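Local atomic coordinates of XC6422 protein (Xanthomonas campestris, PDB entry 2FUK), a protein that is probably a hydrolase, built as a small serine alpha/beta-hydrolase that lacks the lid found over the active site of many relatives. Residues P4-E9 and A101-A106. Residues are numbered along the deposited sequence; the frame is centred on the assembly and turned at random.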
loop_
_atom_site.group_PDB
_atom_site.type_symbol
_atom_site.label_atom_id
_atom_site.label_comp_id
_atom_site.label_asym_id
_atom_site.label_seq_id
_atom_site.Cartn_x
_atom_site.Cartn_y
_atom_site.Cartn_z
ATOM N N PRO A 4 -21.596 -5.205 21.476
ATOM C CA PRO A 4 -20.398 -4.506 20.983
ATOM C C PRO A 4 -20.610 -3.188 20.235
ATOM O O PRO A 4 -21.565 -3.019 19.471
ATOM C CB PRO A 4 -19.722 -5.566 20.115
ATOM C CG PRO A 4 -20.887 -6.306 19.560
ATOM C CD PRO A 4 -21.771 -6.484 20.764
ATOM N N LEU A 5 -19.688 -2.259 20.466
ATOM C CA LEU A 5 -19.728 -0.939 19.851
ATOM C C LEU A 5 -18.810 -0.888 18.643
ATOM O O LEU A 5 -17.722 -1.446 18.676
ATOM C CB LEU A 5 -19.263 0.112 20.859
ATOM C CG LEU A 5 -20.056 0.187 22.163
ATOM C CD1 LEU A 5 -19.224 0.860 23.242
ATOM C CD2 LEU A 5 -21.351 0.936 21.911
ATOM N N PHE A 6 -19.246 -0.226 17.575
ATOM C CA PHE A 6 -18.399 -0.103 16.399
ATOM C C PHE A 6 -17.292 0.841 16.866
ATOM O O PHE A 6 -17.562 1.955 17.316
ATOM C CB PHE A 6 -19.173 0.517 15.237
ATOM C CG PHE A 6 -18.558 0.247 13.894
ATOM C CD1 PHE A 6 -18.903 -0.890 13.169
ATOM C CD2 PHE A 6 -17.626 1.123 13.358
ATOM C CE1 PHE A 6 -18.324 -1.143 11.922
ATOM C CE2 PHE A 6 -17.046 0.878 12.121
ATOM C CZ PHE A 6 -17.396 -0.254 11.402
ATOM N N PRO A 7 -16.030 0.403 16.776
ATOM C CA PRO A 7 -14.896 1.227 17.212
ATOM C C PRO A 7 -14.560 2.440 16.341
ATOM O O PRO A 7 -14.875 2.479 15.151
ATOM C CB PRO A 7 -13.759 0.214 17.283
ATOM C CG PRO A 7 -14.068 -0.703 16.141
ATOM C CD PRO A 7 -15.573 -0.892 16.240
ATOM N N THR A 8 -13.945 3.443 16.959
ATOM C CA THR A 8 -13.543 4.651 16.248
ATOM C C THR A 8 -12.024 4.672 16.166
ATOM O O THR A 8 -11.423 5.689 15.826
ATOM C CB THR A 8 -14.020 5.927 16.965
ATOM O OG1 THR A 8 -13.440 5.985 18.276
ATOM C CG2 THR A 8 -15.531 5.927 17.078
ATOM N N GLU A 9 -11.429 3.523 16.471
ATOM C CA GLU A 9 -9.981 3.302 16.436
ATOM C C GLU A 9 -9.927 1.827 16.003
ATOM O O GLU A 9 -10.792 1.046 16.399
ATOM C CB GLU A 9 -9.414 3.485 17.851
ATOM C CG GLU A 9 -7.991 4.017 17.965
ATOM C CD GLU A 9 -7.803 5.441 17.441
ATOM O OE1 GLU A 9 -8.456 6.401 17.926
ATOM O OE2 GLU A 9 -6.973 5.607 16.539
ATOM N N ALA A 101 -22.995 -8.653 9.200
ATOM C CA ALA A 101 -23.593 -7.659 8.321
ATOM C C ALA A 101 -24.672 -6.845 9.033
ATOM O O ALA A 101 -24.757 -5.625 8.862
ATOM C CB ALA A 101 -24.189 -8.341 7.086
ATOM N N GLU A 102 -25.505 -7.513 9.824
ATOM C CA GLU A 102 -26.574 -6.817 10.530
ATOM C C GLU A 102 -26.034 -5.888 11.615
ATOM O O GLU A 102 -26.621 -4.841 11.891
ATOM C CB GLU A 102 -27.571 -7.824 11.119
ATOM C CG GLU A 102 -28.339 -8.597 10.043
ATOM C CD GLU A 102 -29.422 -9.514 10.592
ATOM O OE1 GLU A 102 -29.388 -9.848 11.796
ATOM O OE2 GLU A 102 -30.313 -9.908 9.804
ATOM N N TRP A 103 -24.918 -6.272 12.230
ATOM C CA TRP A 103 -24.298 -5.440 13.262
ATOM C C TRP A 103 -23.711 -4.193 12.588
ATOM O O TRP A 103 -23.838 -3.076 13.089
ATOM C CB TRP A 103 -23.198 -6.228 13.987
ATOM C CG TRP A 103 -22.369 -5.404 14.941
ATOM C CD1 TRP A 103 -22.768 -4.866 16.133
ATOM C CD2 TRP A 103 -21.008 -5.003 14.757
ATOM N NE1 TRP A 103 -21.742 -4.153 16.698
ATOM C CE2 TRP A 103 -20.648 -4.220 15.875
ATOM C CE3 TRP A 103 -20.058 -5.229 13.754
ATOM C CZ2 TRP A 103 -19.373 -3.660 16.019
ATOM C CZ3 TRP A 103 -18.790 -4.671 13.897
ATOM C CH2 TRP A 103 -18.461 -3.895 15.023
ATOM N N VAL A 104 -23.064 -4.389 11.447
ATOM C CA VAL A 104 -22.485 -3.272 10.707
ATOM C C VAL A 104 -23.563 -2.259 10.309
ATOM O O VAL A 104 -23.425 -1.058 10.552
ATOM C CB VAL A 104 -21.772 -3.776 9.429
ATOM C CG1 VAL A 104 -21.404 -2.608 8.533
ATOM C CG2 VAL A 104 -20.519 -4.552 9.812
ATOM N N ARG A 105 -24.641 -2.750 9.709
ATOM C CA ARG A 105 -25.714 -1.875 9.261
ATOM C C ARG A 105 -26.408 -1.144 10.399
ATOM O O ARG A 105 -26.930 -0.050 10.199
ATOM C CB ARG A 105 -26.734 -2.672 8.441
ATOM C CG ARG A 105 -26.300 -2.853 6.998
ATOM C CD ARG A 105 -27.233 -3.737 6.193
ATOM N NE ARG A 105 -26.963 -3.591 4.763
ATOM C CZ ARG A 105 -27.150 -4.545 3.861
ATOM N NH1 ARG A 105 -26.876 -4.304 2.587
ATOM N NH2 ARG A 105 -27.595 -5.741 4.234
ATOM N N ALA A 106 -26.415 -1.748 11.583
ATOM C CA ALA A 106 -27.051 -1.128 12.738
ATOM C C ALA A 106 -26.158 -0.037 13.305
ATOM O O ALA A 106 -26.630 1.037 13.688
ATOM C CB ALA A 106 -27.341 -2.180 13.812
#
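Trp103 reaches from helix 92-107 to the N-terminal loop 4-9 and meets it in two ways, through the polar corner of its indole and through the far rim of its six-membered ring. The polar part is a single hydrogen bond: NE1 of Trp103 donates to O of Pro4 at 3.0 Å, with an N-H...O angle of 166°. The acceptor lies almost in the indole plane, where the N-H points, yet the donor stands well above the carbonyl plane of Pro4, so the bond is straight at the nitrogen and tilted at the oxygen. It gives the one polar atom of a buried side chain a partner in the loop backbone. CG of the Pro4 ring approaches the same nitrogen, 3.7 Å from NE1 of Trp103.

The apolar part lies further along the ring. CD1 of Phe6 packs 3.6 Å from CH2 of Trp103, and CA of Phe6 comes to 3.7 Å from CZ2 of Trp103. The two aromatic planes are inclined at 31°, an oblique pairing with centroids 5.3 Å apart. Phe6 holds its CG anti to its N (chi1 -160°), which swings the ring off the loop so that it crosses the six-membered ring of Trp103 at a slant. Pro7 adds a looser touch, its CD 4.3 Å from CH2 of Trp103.

Helix 92-107 packs through Val104 on strands 38-43 and 71-75, while the Trp103 side chain extends to Val26 of strand 20-27 and to Leu13 and Leu15 of outermost strand 11-17. Loop 4-9 on the tryptophan is a local surface detail; the helix layer covering a central, mostly parallel sheet is characteristic of the alpha/beta-hydrolase fold.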